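Local coordinates for thymidylate synthase ThyX (Streptomyces cacaoi subsp. asoensis, PDB 4P5A), which probably catalyses the FAD-dependent reductive methylation of dUMP to dTMP, and is a homotetrameric UMP/dUMP methylase of the ThyX family, at residues 29-34 / 50-55; 70-75 / 214-219; 185-190 / 218-223. All coordinates share one frame; numbering follows the deposited sequence.

Interaction 1: residues 29-34 / 50-55; sequences AARVST and RGLIRY
The C-terminal end of helix 23-30 meets helix 48-58 in the ThyX fold, where the Ala30 side chain lies about 8 Å from a bound FAD and about 6 Å from the side chain of the FAD-binding His61. Ala30, Arg31 and Leu52 make the junction. Leu52 is buried and reaches out from its helix toward both partners. Its CG lies anti to the backbone N (chi1 -169°), and this carries the branched end across to the turn that follows Ala30. The CD1 methyl does most of the touching. It packs on the Ala30 methyl, with 3.9 Å between Leu52 CD1 and Ala30 CB. It also sits over the centre of one face of the Arg31 guanidinium, 4.1 Å from Arg31 CZ. This is apolar packing of a methyl on a flat charged group, and Arg31 makes no polar bond to segment 50-55.

The Arg31 side chain runs extended from CG to NE, which brings its guanidinium over Leu52. The side chains of Arg31 and Leu52 approach from opposite directions. Tyr44 touches both Arg31 and Leu52, and Val27 of helix 23-30 also packs on Leu52. The contact is small and lies toward the periphery of the chain. Ser33, which belongs to an FAD-binding site of the protein, is hydrogen-bonded through OG to Glu95 of a neighbouring subunit, and Tyr55 OH bonds to the backbone of Gly122 of a third subunit. Arg31 NH1 comes to 3.9 Å from Leu52 CB.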
loop_
_atom_site.group_PDB
_atom_site.type_symbol
_atom_site.label_atom_id
_atom_site.label_comp_id
_atom_site.label_asym_id
_atom_site.label_seq_id
_atom_site.Cartn_x
_atom_site.Cartn_y
_atom_site.Cartn_z
ATOM N N ALA B 29 -16.355 9.731 -10.042
ATOM C CA ALA B 29 -15.179 8.832 -10.288
ATOM C C ALA B 29 -15.643 7.600 -10.996
ATOM O O ALA B 29 -15.089 7.178 -12.004
ATOM C CB ALA B 29 -14.521 8.449 -8.979
ATOM N N ALA B 30 -16.797 7.040 -10.582
ATOM C CA ALA B 30 -17.296 5.839 -11.216
ATOM C C ALA B 30 -17.730 6.003 -12.695
ATOM O O ALA B 30 -17.516 5.059 -13.514
ATOM C CB ALA B 30 -18.530 5.254 -10.454
ATOM N N ARG B 31 -18.349 7.129 -12.990
ATOM C CA ARG B 31 -18.926 7.341 -14.347
ATOM C C ARG B 31 -17.957 8.003 -15.318
ATOM O O ARG B 31 -18.360 8.348 -16.434
ATOM C CB ARG B 31 -20.144 8.251 -14.259
ATOM C CG ARG B 31 -21.291 7.543 -13.597
ATOM C CD ARG B 31 -22.690 8.151 -14.044
ATOM N NE ARG B 31 -23.810 7.325 -13.543
ATOM C CZ ARG B 31 -24.713 7.729 -12.625
ATOM N NH1 ARG B 31 -25.679 6.904 -12.205
ATOM N NH2 ARG B 31 -24.658 8.962 -12.125
ATOM N N VAL B 32 -16.724 8.219 -14.910
ATOM C CA VAL B 32 -15.802 8.990 -15.758
ATOM C C VAL B 32 -15.888 8.433 -17.202
ATOM O O VAL B 32 -15.824 7.185 -17.450
ATOM C CB VAL B 32 -14.386 8.901 -15.242
ATOM C CG1 VAL B 32 -13.926 7.428 -15.199
ATOM C CG2 VAL B 32 -13.456 9.764 -16.129
ATOM N N SER B 33 -16.013 9.375 -18.164
ATOM C CA SER B 33 -16.261 9.001 -19.555
ATOM C C SER B 33 -15.959 10.161 -20.514
ATOM O O SER B 33 -15.994 11.366 -20.145
ATOM C CB SER B 33 -17.757 8.543 -19.707
ATOM O OG SER B 33 -18.043 8.274 -21.057
ATOM N N THR B 34 -15.637 9.822 -21.745
ATOM C CA THR B 34 -15.530 10.889 -22.726
ATOM C C THR B 34 -16.797 11.002 -23.621
ATOM O O THR B 34 -17.626 10.077 -23.624
ATOM C CB THR B 34 -14.218 10.746 -23.583
ATOM O OG1 THR B 34 -14.438 11.361 -24.871
ATOM C CG2 THR B 34 -13.846 9.282 -23.769
ATOM N N ARG B 50 -28.132 6.873 -5.443
ATOM C CA ARG B 50 -28.292 5.671 -4.589
ATOM C C ARG B 50 -28.211 4.402 -5.416
ATOM O O ARG B 50 -27.609 3.373 -4.970
ATOM C CB ARG B 50 -29.612 5.722 -3.862
ATOM C CG ARG B 50 -29.832 4.591 -2.984
ATOM C CD ARG B 50 -31.196 4.759 -2.298
ATOM N NE ARG B 50 -31.505 3.659 -1.383
ATOM C CZ ARG B 50 -32.126 2.498 -1.709
ATOM N NH1 ARG B 50 -32.501 2.191 -2.963
ATOM N NH2 ARG B 50 -32.333 1.620 -0.759
ATOM N N GLY B 51 -28.899 4.396 -6.570
ATOM C CA GLY B 51 -28.745 3.237 -7.498
ATOM C C GLY B 51 -27.304 2.836 -7.845
ATOM O O GLY B 51 -26.934 1.654 -7.708
ATOM N N LEU B 52 -26.487 3.818 -8.207
ATOM C CA LEU B 52 -25.145 3.523 -8.619
ATOM C C LEU B 52 -24.294 3.049 -7.396
ATOM O O LEU B 52 -23.525 2.067 -7.481
ATOM C CB LEU B 52 -24.563 4.777 -9.195
ATOM C CG LEU B 52 -23.200 4.601 -9.960
ATOM C CD1 LEU B 52 -22.358 5.820 -9.913
ATOM C CD2 LEU B 52 -22.653 3.266 -10.413
ATOM N N ILE B 53 -24.485 3.716 -6.284
ATOM C CA ILE B 53 -23.657 3.412 -5.103
ATOM C C ILE B 53 -24.011 2.027 -4.627
ATOM O O ILE B 53 -23.127 1.309 -4.221
ATOM C CB ILE B 53 -23.826 4.483 -4.041
ATOM C CG1 ILE B 53 -22.951 5.709 -4.537
ATOM C CG2 ILE B 53 -23.422 4.046 -2.605
ATOM C CD1 ILE B 53 -23.101 7.004 -3.740
ATOM N N ARG B 54 -25.289 1.674 -4.640
ATOM C CA ARG B 54 -25.676 0.283 -4.213
ATOM C C ARG B 54 -25.109 -0.754 -5.137
ATOM O O ARG B 54 -24.588 -1.761 -4.640
ATOM C CB ARG B 54 -27.177 0.172 -4.040
ATOM C CG ARG B 54 -27.722 1.010 -2.843
ATOM C CD ARG B 54 -29.297 0.962 -2.837
ATOM N NE ARG B 54 -29.896 -0.407 -2.896
ATOM C CZ ARG B 54 -30.083 -1.227 -1.844
ATOM N NH1 ARG B 54 -30.730 -2.421 -2.024
ATOM N NH2 ARG B 54 -29.689 -0.862 -0.607
ATOM N N TYR B 55 -25.080 -0.487 -6.422
ATOM C CA TYR B 55 -24.497 -1.359 -7.398
ATOM C C TYR B 55 -22.994 -1.508 -7.133
ATOM O O TYR B 55 -22.448 -2.637 -7.074
ATOM C CB TYR B 55 -24.723 -0.838 -8.821
ATOM C CG TYR B 55 -23.852 -1.562 -9.835
ATOM C CD1 TYR B 55 -24.160 -2.871 -10.281
ATOM C CD2 TYR B 55 -22.710 -0.951 -10.328
ATOM C CE1 TYR B 55 -23.280 -3.537 -11.226
ATOM C CE2 TYR B 55 -21.844 -1.581 -11.238
ATOM C CZ TYR B 55 -22.120 -2.870 -11.681
ATOM O OH TYR B 55 -21.209 -3.441 -12.579
#

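Interaction 2: residues 70-75 / 214-219; sequences MTFLVR and EQMETA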
loop_
_atom_site.group_PDB
_atom_site.type_symbol
_atom_site.label_atom_id
_atom_site.label_comp_id
_atom_site.label_asym_id
_atom_site.label_seq_id
_atom_site.Cartn_x
_atom_site.Cartn_y
_atom_site.Cartn_z
ATOM N N MET B 70 -10.745 12.311 4.325
ATOM C CA MET B 70 -11.254 12.820 5.599
ATOM C C MET B 70 -10.104 12.860 6.574
ATOM O O MET B 70 -9.344 11.868 6.624
ATOM C CB MET B 70 -12.304 11.844 6.156
ATOM C CG MET B 70 -13.691 12.036 5.411
ATOM S SD MET B 70 -14.746 10.566 5.806
ATOM C CE MET B 70 -14.061 9.210 4.693
ATOM N N THR B 71 -10.000 13.902 7.373
ATOM C CA THR B 71 -8.846 13.891 8.356
ATOM C C THR B 71 -9.439 14.036 9.735
ATOM O O THR B 71 -10.220 14.964 9.982
ATOM C CB THR B 71 -7.942 15.084 8.116
ATOM O OG1 THR B 71 -7.278 14.964 6.793
ATOM C CG2 THR B 71 -6.858 15.280 9.223
ATOM N N PHE B 72 -9.059 13.155 10.632
ATOM C CA PHE B 72 -9.567 13.164 12.012
ATOM C C PHE B 72 -8.464 13.528 12.984
ATOM O O PHE B 72 -7.327 13.041 12.850
ATOM C CB PHE B 72 -10.066 11.771 12.403
ATOM C CG PHE B 72 -11.264 11.334 11.609
ATOM C CD1 PHE B 72 -12.534 11.875 11.933
ATOM C CD2 PHE B 72 -11.121 10.461 10.548
ATOM C CE1 PHE B 72 -13.689 11.463 11.224
ATOM C CE2 PHE B 72 -12.262 10.055 9.816
ATOM C CZ PHE B 72 -13.519 10.578 10.154
ATOM N N LEU B 73 -8.831 14.231 14.034
ATOM C CA LEU B 73 -7.961 14.404 15.202
ATOM C C LEU B 73 -8.462 13.437 16.246
ATOM O O LEU B 73 -9.654 13.490 16.682
ATOM C CB LEU B 73 -8.120 15.860 15.791
ATOM C CG LEU B 73 -7.304 16.226 17.088
ATOM C CD1 LEU B 73 -5.799 16.063 16.883
ATOM C CD2 LEU B 73 -7.587 17.768 17.335
ATOM N N VAL B 74 -7.571 12.555 16.707
ATOM C CA VAL B 74 -7.967 11.497 17.610
ATOM C C VAL B 74 -7.128 11.627 18.894
ATOM O O VAL B 74 -5.934 11.775 18.846
ATOM C CB VAL B 74 -7.627 10.096 16.972
ATOM C CG1 VAL B 74 -8.016 8.941 17.960
ATOM C CG2 VAL B 74 -8.420 9.933 15.626
ATOM N N ARG B 75 -7.780 11.600 20.057
ATOM C CA ARG B 75 -7.085 11.477 21.308
ATOM C C ARG B 75 -7.449 10.180 22.042
ATOM O O ARG B 75 -8.646 9.912 22.307
ATOM C CB ARG B 75 -7.454 12.681 22.203
ATOM C CG ARG B 75 -6.623 12.745 23.539
ATOM C CD ARG B 75 -6.912 14.102 24.366
ATOM N NE ARG B 75 -7.331 15.175 23.456
ATOM C CZ ARG B 75 -6.520 16.067 22.879
ATOM N NH1 ARG B 75 -5.205 16.086 23.139
ATOM N NH2 ARG B 75 -7.024 16.960 22.047
ATOM N N GLU B 214 -16.776 4.330 16.165
ATOM C CA GLU B 214 -18.176 4.804 16.113
ATOM C C GLU B 214 -18.250 6.314 15.890
ATOM O O GLU B 214 -19.107 6.803 15.164
ATOM C CB GLU B 214 -18.932 4.423 17.461
ATOM C CG GLU B 214 -19.084 2.938 17.545
ATOM C CD GLU B 214 -19.524 2.426 18.953
ATOM O OE1 GLU B 214 -19.285 3.150 19.994
ATOM O OE2 GLU B 214 -20.078 1.294 18.958
ATOM N N GLN B 215 -17.303 7.040 16.426
ATOM C CA GLN B 215 -17.339 8.478 16.242
ATOM C C GLN B 215 -16.938 8.858 14.822
ATOM O O GLN B 215 -17.431 9.840 14.281
ATOM C CB GLN B 215 -16.450 9.167 17.288
ATOM C CG GLN B 215 -16.971 8.996 18.751
ATOM C CD GLN B 215 -15.985 9.709 19.718
ATOM O OE1 GLN B 215 -15.703 10.910 19.580
ATOM N NE2 GLN B 215 -15.384 8.948 20.596
ATOM N N MET B 216 -15.962 8.121 14.269
ATOM C CA MET B 216 -15.589 8.388 12.906
ATOM C C MET B 216 -16.806 8.140 12.040
ATOM O O MET B 216 -17.060 8.828 11.062
ATOM C CB MET B 216 -14.424 7.438 12.480
ATOM C CG MET B 216 -13.142 7.982 13.086
ATOM S SD MET B 216 -11.844 6.749 12.674
ATOM C CE MET B 216 -10.357 7.611 13.247
ATOM N N GLU B 217 -17.462 7.019 12.252
ATOM C CA GLU B 217 -18.627 6.654 11.400
ATOM C C GLU B 217 -19.749 7.675 11.452
ATOM O O GLU B 217 -20.372 7.970 10.431
ATOM C CB GLU B 217 -19.148 5.254 11.834
ATOM C CG GLU B 217 -20.281 4.765 10.905
ATOM C CD GLU B 217 -20.624 3.274 11.070
ATOM O OE1 GLU B 217 -19.939 2.542 11.843
ATOM O OE2 GLU B 217 -21.557 2.842 10.370
ATOM N N THR B 218 -20.024 8.142 12.650
ATOM C CA THR B 218 -21.066 9.182 12.831
ATOM C C THR B 218 -20.709 10.446 12.036
ATOM O O THR B 218 -21.586 11.008 11.302
ATOM C CB THR B 218 -21.171 9.527 14.327
ATOM O OG1 THR B 218 -21.714 8.391 15.020
ATOM C CG2 THR B 218 -22.139 10.812 14.484
ATOM N N ALA B 219 -19.445 10.837 12.066
ATOM C CA ALA B 219 -19.012 11.983 11.242
ATOM C C ALA B 219 -19.130 11.688 9.748
ATOM O O ALA B 219 -19.617 12.465 8.949
ATOM C CB ALA B 219 -17.560 12.449 11.590
#
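Phe72 turns one ring face to Met216, whose CG sits almost exactly over the ring centre. The Met216 CG lies 3.8 Å from the centroid of the Phe72 ring and 4° off its normal, which makes a CH-pi contact. Met216 SD is farther along, above the same face at 4.6 Å from the centroid of the Phe72 ring, in a Met-aromatic contact. The Met216 chain is extended beyond CG (chi3 173°), and this carries CE across to Val74, still close to Phe72 CD2. There Met216 CE meets Val74 CG2 at 3.8 Å, the two side chains crossing at about a right angle. The edge of the Phe72 ring is met by Ala219, with Phe72 CE1 4.0 Å from Ala219 CB.

These contacts pack helix 207-223 on the antiparallel sheet of strands 13-20, 69-77, 174-181 and 91-94. Strand 70-75 and helix 214-219 run roughly antiparallel, with 145° between their directions and their axes 10.7 Å apart at closest approach. Phe72 points toward the helix, whereas Leu73 points away from it and packs on Val32 of a neighbouring subunit. The sheet thus has the helix on one side and a subunit contact on the other.

With an alanine at Phe72, Met216 CG and SD would probably lose the ring face beneath them, and the Ala219 methyl its ring edge. Val14 and Leu16 of strand 13-20 also touch the Phe72 side chain. Phe189 of helix 183-193 packs on Met216 in turn.

Interaction 3: residues 185-190 / 218-223; sequences ALMHFL and TAWAKL. With FAD (flavin-adenine dinucleotide), chain H.
This is a buried helix-helix packing contact between helix 183-193, which carries part of the FAD site, and the C-terminal end of helix 207-223. Trp220 is its centre, and Leu186, Met187 and Leu190 gather round the indole. Leu186 CD2 lies over one face in a CH-pi contact, 3.8 Å from the centroid of the Trp220 five-membered ring. It comes to 3.4 Å from Trp220 CG. Met187 crosses the indole at about a right angle, with Met187 CG 3.3 Å from Trp220 CH2. Both approaches are tight. Met187 SD stays near the six-membered ring in an oblique Met-aromatic contact. Leu190 CD1 reaches Trp220 CZ3 at 3.9 Å, also obliquely. Trp220 has its CG anti to the backbone N (chi1 170°), which swings the indole across to helix 183-193.

His188, on the same helix, serves the cofactor. Its NE2 donates a hydrogen bond of 3.1 Å to O2P of the FAD pyrophosphate. Arg88 and Thr89 also bond to the FAD, together with Asn182 and Arg184 of a neighbouring subunit.

The two segments run at 142° to each other. Met70 of strand 69-77 touches Leu186 and Trp220, while Thr227 of helix 225-233 packs on Met187 and Trp220, so the indole sits between helices 183-193 and 225-233, beside strand 69-77.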
loop_
_atom_site.group_PDB
_atom_site.type_symbol
_atom_site.label_atom_id
_atom_site.label_comp_id
_atom_site.label_asym_id
_atom_site.label_seq_id
_atom_site.Cartn_x
_atom_site.Cartn_y
_atom_site.Cartn_z
ATOM N N ALA B 185 -11.093 3.129 2.656
ATOM C CA ALA B 185 -10.237 2.736 3.780
ATOM C C ALA B 185 -11.031 2.859 5.076
ATOM O O ALA B 185 -10.841 2.045 5.956
ATOM C CB ALA B 185 -9.017 3.661 3.817
ATOM N N LEU B 186 -11.865 3.873 5.222
ATOM C CA LEU B 186 -12.698 4.006 6.410
ATOM C C LEU B 186 -13.666 2.806 6.472
ATOM O O LEU B 186 -13.790 2.241 7.594
ATOM C CB LEU B 186 -13.518 5.344 6.388
ATOM C CG LEU B 186 -14.377 5.525 7.667
ATOM C CD1 LEU B 186 -13.542 5.521 8.964
ATOM C CD2 LEU B 186 -15.077 6.853 7.492
ATOM N N MET B 187 -14.291 2.423 5.366
ATOM C CA MET B 187 -15.228 1.262 5.435
ATOM C C MET B 187 -14.492 -0.009 5.821
ATOM O O MET B 187 -15.051 -0.828 6.599
ATOM C CB MET B 187 -16.006 1.108 4.056
ATOM C CG MET B 187 -17.117 2.161 3.995
ATOM S SD MET B 187 -18.047 1.888 2.477
ATOM C CE MET B 187 -16.984 2.644 1.162
ATOM N N HIS B 188 -13.281 -0.182 5.331
ATOM C CA HIS B 188 -12.544 -1.450 5.696
ATOM C C HIS B 188 -12.219 -1.413 7.180
ATOM O O HIS B 188 -12.381 -2.430 7.898
ATOM C CB HIS B 188 -11.298 -1.528 4.819
ATOM C CG HIS B 188 -10.558 -2.827 4.977
ATOM N ND1 HIS B 188 -10.759 -3.895 4.135
ATOM C CD2 HIS B 188 -9.648 -3.216 5.899
ATOM C CE1 HIS B 188 -9.982 -4.897 4.511
ATOM N NE2 HIS B 188 -9.356 -4.543 5.628
ATOM N N PHE B 189 -11.875 -0.229 7.694
ATOM C CA PHE B 189 -11.568 -0.109 9.125
ATOM C C PHE B 189 -12.853 -0.327 9.964
ATOM O O PHE B 189 -12.805 -1.054 10.953
ATOM C CB PHE B 189 -11.043 1.285 9.336
ATOM C CG PHE B 189 -10.956 1.741 10.761
ATOM C CD1 PHE B 189 -11.962 2.519 11.337
ATOM C CD2 PHE B 189 -9.816 1.439 11.536
ATOM C CE1 PHE B 189 -11.863 2.971 12.699
ATOM C CE2 PHE B 189 -9.699 1.977 12.902
ATOM C CZ PHE B 189 -10.771 2.710 13.457
ATOM N N LEU B 190 -13.987 0.204 9.494
ATOM C CA LEU B 190 -15.230 0.091 10.301
ATOM C C LEU B 190 -15.641 -1.406 10.324
ATOM O O LEU B 190 -16.179 -1.847 11.334
ATOM C CB LEU B 190 -16.389 0.922 9.716
ATOM C CG LEU B 190 -16.128 2.462 9.856
ATOM C CD1 LEU B 190 -17.225 3.158 9.174
ATOM C CD2 LEU B 190 -16.095 2.906 11.357
ATOM N N THR B 218 -20.024 8.142 12.650
ATOM C CA THR B 218 -21.066 9.182 12.831
ATOM C C THR B 218 -20.709 10.446 12.036
ATOM O O THR B 218 -21.586 11.008 11.302
ATOM C CB THR B 218 -21.171 9.527 14.327
ATOM O OG1 THR B 218 -21.714 8.391 15.020
ATOM C CG2 THR B 218 -22.139 10.812 14.484
ATOM N N ALA B 219 -19.445 10.837 12.066
ATOM C CA ALA B 219 -19.012 11.983 11.242
ATOM C C ALA B 219 -19.130 11.688 9.748
ATOM O O ALA B 219 -19.617 12.465 8.949
ATOM C CB ALA B 219 -17.560 12.449 11.590
ATOM N N TRP B 220 -18.630 10.537 9.320
ATOM C CA TRP B 220 -18.629 10.181 7.912
ATOM C C TRP B 220 -20.093 10.078 7.378
ATOM O O TRP B 220 -20.379 10.436 6.248
ATOM C CB TRP B 220 -17.953 8.822 7.764
ATOM C CG TRP B 220 -18.056 8.168 6.388
ATOM C CD1 TRP B 220 -17.728 8.707 5.167
ATOM C CD2 TRP B 220 -18.564 6.860 6.128
ATOM N NE1 TRP B 220 -17.920 7.756 4.188
ATOM C CE2 TRP B 220 -18.439 6.625 4.729
ATOM C CE3 TRP B 220 -19.042 5.806 6.949
ATOM C CZ2 TRP B 220 -18.868 5.434 4.134
ATOM C CZ3 TRP B 220 -19.412 4.659 6.374
ATOM C CH2 TRP B 220 -19.328 4.458 4.976
ATOM N N ALA B 221 -21.021 9.650 8.230
ATOM C CA ALA B 221 -22.446 9.442 7.747
ATOM C C ALA B 221 -23.065 10.768 7.369
ATOM O O ALA B 221 -23.935 10.817 6.462
ATOM C CB ALA B 221 -23.239 8.774 8.839
ATOM N N LYS B 222 -22.568 11.845 7.973
ATOM C CA LYS B 222 -23.027 13.202 7.574
ATOM C C LYS B 222 -22.431 13.641 6.299
ATOM O O LYS B 222 -23.105 14.370 5.542
ATOM C CB LYS B 222 -22.692 14.240 8.698
ATOM C CG LYS B 222 -23.440 14.012 9.880
ATOM C CD LYS B 222 -22.791 14.846 11.072
ATOM C CE LYS B 222 -23.331 14.253 12.394
ATOM N NZ LYS B 222 -22.745 14.831 13.694
ATOM N N LEU B 223 -21.181 13.236 5.993
ATOM C CA LEU B 223 -20.603 13.668 4.735
ATOM C C LEU B 223 -21.057 12.817 3.548
ATOM O O LEU B 223 -21.143 13.321 2.421
ATOM C CB LEU B 223 -19.052 13.468 4.805
ATOM C CG LEU B 223 -18.448 14.217 5.974
ATOM C CD1 LEU B 223 -16.868 13.863 5.972
ATOM C CD2 LEU B 223 -18.514 15.667 5.650
HETATM P PA FAD H . -4.892 -2.590 6.188
HETATM O O1A FAD H . -5.609 -1.309 6.135
HETATM O O2A FAD H . -3.536 -2.696 6.649
HETATM O O5B FAD H . -5.018 -3.254 4.786
HETATM C C5B FAD H . -6.326 -3.318 4.091
HETATM C C4B FAD H . -6.306 -4.395 3.040
HETATM O O4B FAD H . -5.242 -4.107 2.109
HETATM C C3B FAD H . -5.945 -5.734 3.602
HETATM O O3B FAD H . -7.115 -6.402 4.131
HETATM C C2B FAD H . -5.388 -6.497 2.387
HETATM O O2B FAD H . -6.543 -6.813 1.526
HETATM C C1B FAD H . -4.598 -5.364 1.661
HETATM N N9A FAD H . -3.171 -5.284 2.022
HETATM C C8A FAD H . -2.540 -4.183 2.465
HETATM N N7A FAD H . -1.236 -4.412 2.605
HETATM C C5A FAD H . -1.017 -5.715 2.165
HETATM C C6A FAD H . 0.101 -6.577 2.037
HETATM N N6A FAD H . 1.376 -6.178 2.341
HETATM N N1A FAD H . -0.129 -7.849 1.574
HETATM C C2A FAD H . -1.355 -8.275 1.192
HETATM N N3A FAD H . -2.453 -7.483 1.299
HETATM C C4A FAD H . -2.292 -6.235 1.827
HETATM N N1 FAD H . -2.518 -8.165 14.800
HETATM C C2 FAD H . -1.414 -8.812 15.293
HETATM O O2 FAD H . -0.268 -8.458 15.069
HETATM N N3 FAD H . -1.599 -9.821 16.210
HETATM C C4 FAD H . -2.873 -10.188 16.625
HETATM O O4 FAD H . -2.944 -11.171 17.413
HETATM C C4X FAD H . -4.000 -9.534 16.094
HETATM N N5 FAD H . -5.328 -9.937 16.361
HETATM C C5X FAD H . -6.403 -9.102 15.935
HETATM C C6 FAD H . -7.741 -9.254 16.368
HETATM C C7 FAD H . -8.785 -8.435 15.910
HETATM C C7M FAD H . -10.177 -8.747 16.486
HETATM C C8 FAD H . -8.572 -7.340 15.026
HETATM C C8M FAD H . -9.721 -6.451 14.456
HETATM C C9 FAD H . -7.240 -7.147 14.589
HETATM C C9A FAD H . -6.171 -7.984 15.081
HETATM N N10 FAD H . -4.837 -7.776 14.637
HETATM C C10 FAD H . -3.793 -8.525 15.184
HETATM C "C1'" FAD H . -4.502 -6.628 13.745
HETATM C "C2'" FAD H . -4.819 -7.243 12.310
HETATM O "O2'" FAD H . -3.918 -8.334 11.956
HETATM C "C3'" FAD H . -4.554 -6.185 11.208
HETATM O "O3'" FAD H . -3.242 -5.598 11.286
HETATM C "C4'" FAD H . -5.615 -4.964 11.296
HETATM O "O4'" FAD H . -6.866 -5.490 11.595
HETATM C "C5'" FAD H . -5.609 -4.209 9.941
HETATM O "O5'" FAD H . -6.341 -5.015 8.994
HETATM P P FAD H . -5.779 -5.067 7.481
HETATM O O1P FAD H . -4.373 -5.564 7.374
HETATM O O2P FAD H . -6.776 -5.876 6.757
HETATM O O3P FAD H . -5.805 -3.549 7.011
#

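Overall arrangement
Interactions 2 and 3 adjoin each other, with centres 8 Å apart, and share Thr218 and Ala219 of helix 207-223. That helix packs on strand 69-77 in interaction 2 and on helix 183-193 in interaction 3. Met70 also joins them through Leu223: Met70 CG is 3.7 Å from Leu223 CD1. Interaction 1 lies apart, its centre about 26 Å from that of interaction 2 and 19 Å from that of interaction 3. Along the chain it closes before the other two open, and those two end on the same helix. The core thus joins sheet and helices beside the His188 FAD site. Interactions 1 and 2 both touch the second subunit, and interaction 1 also reaches a third.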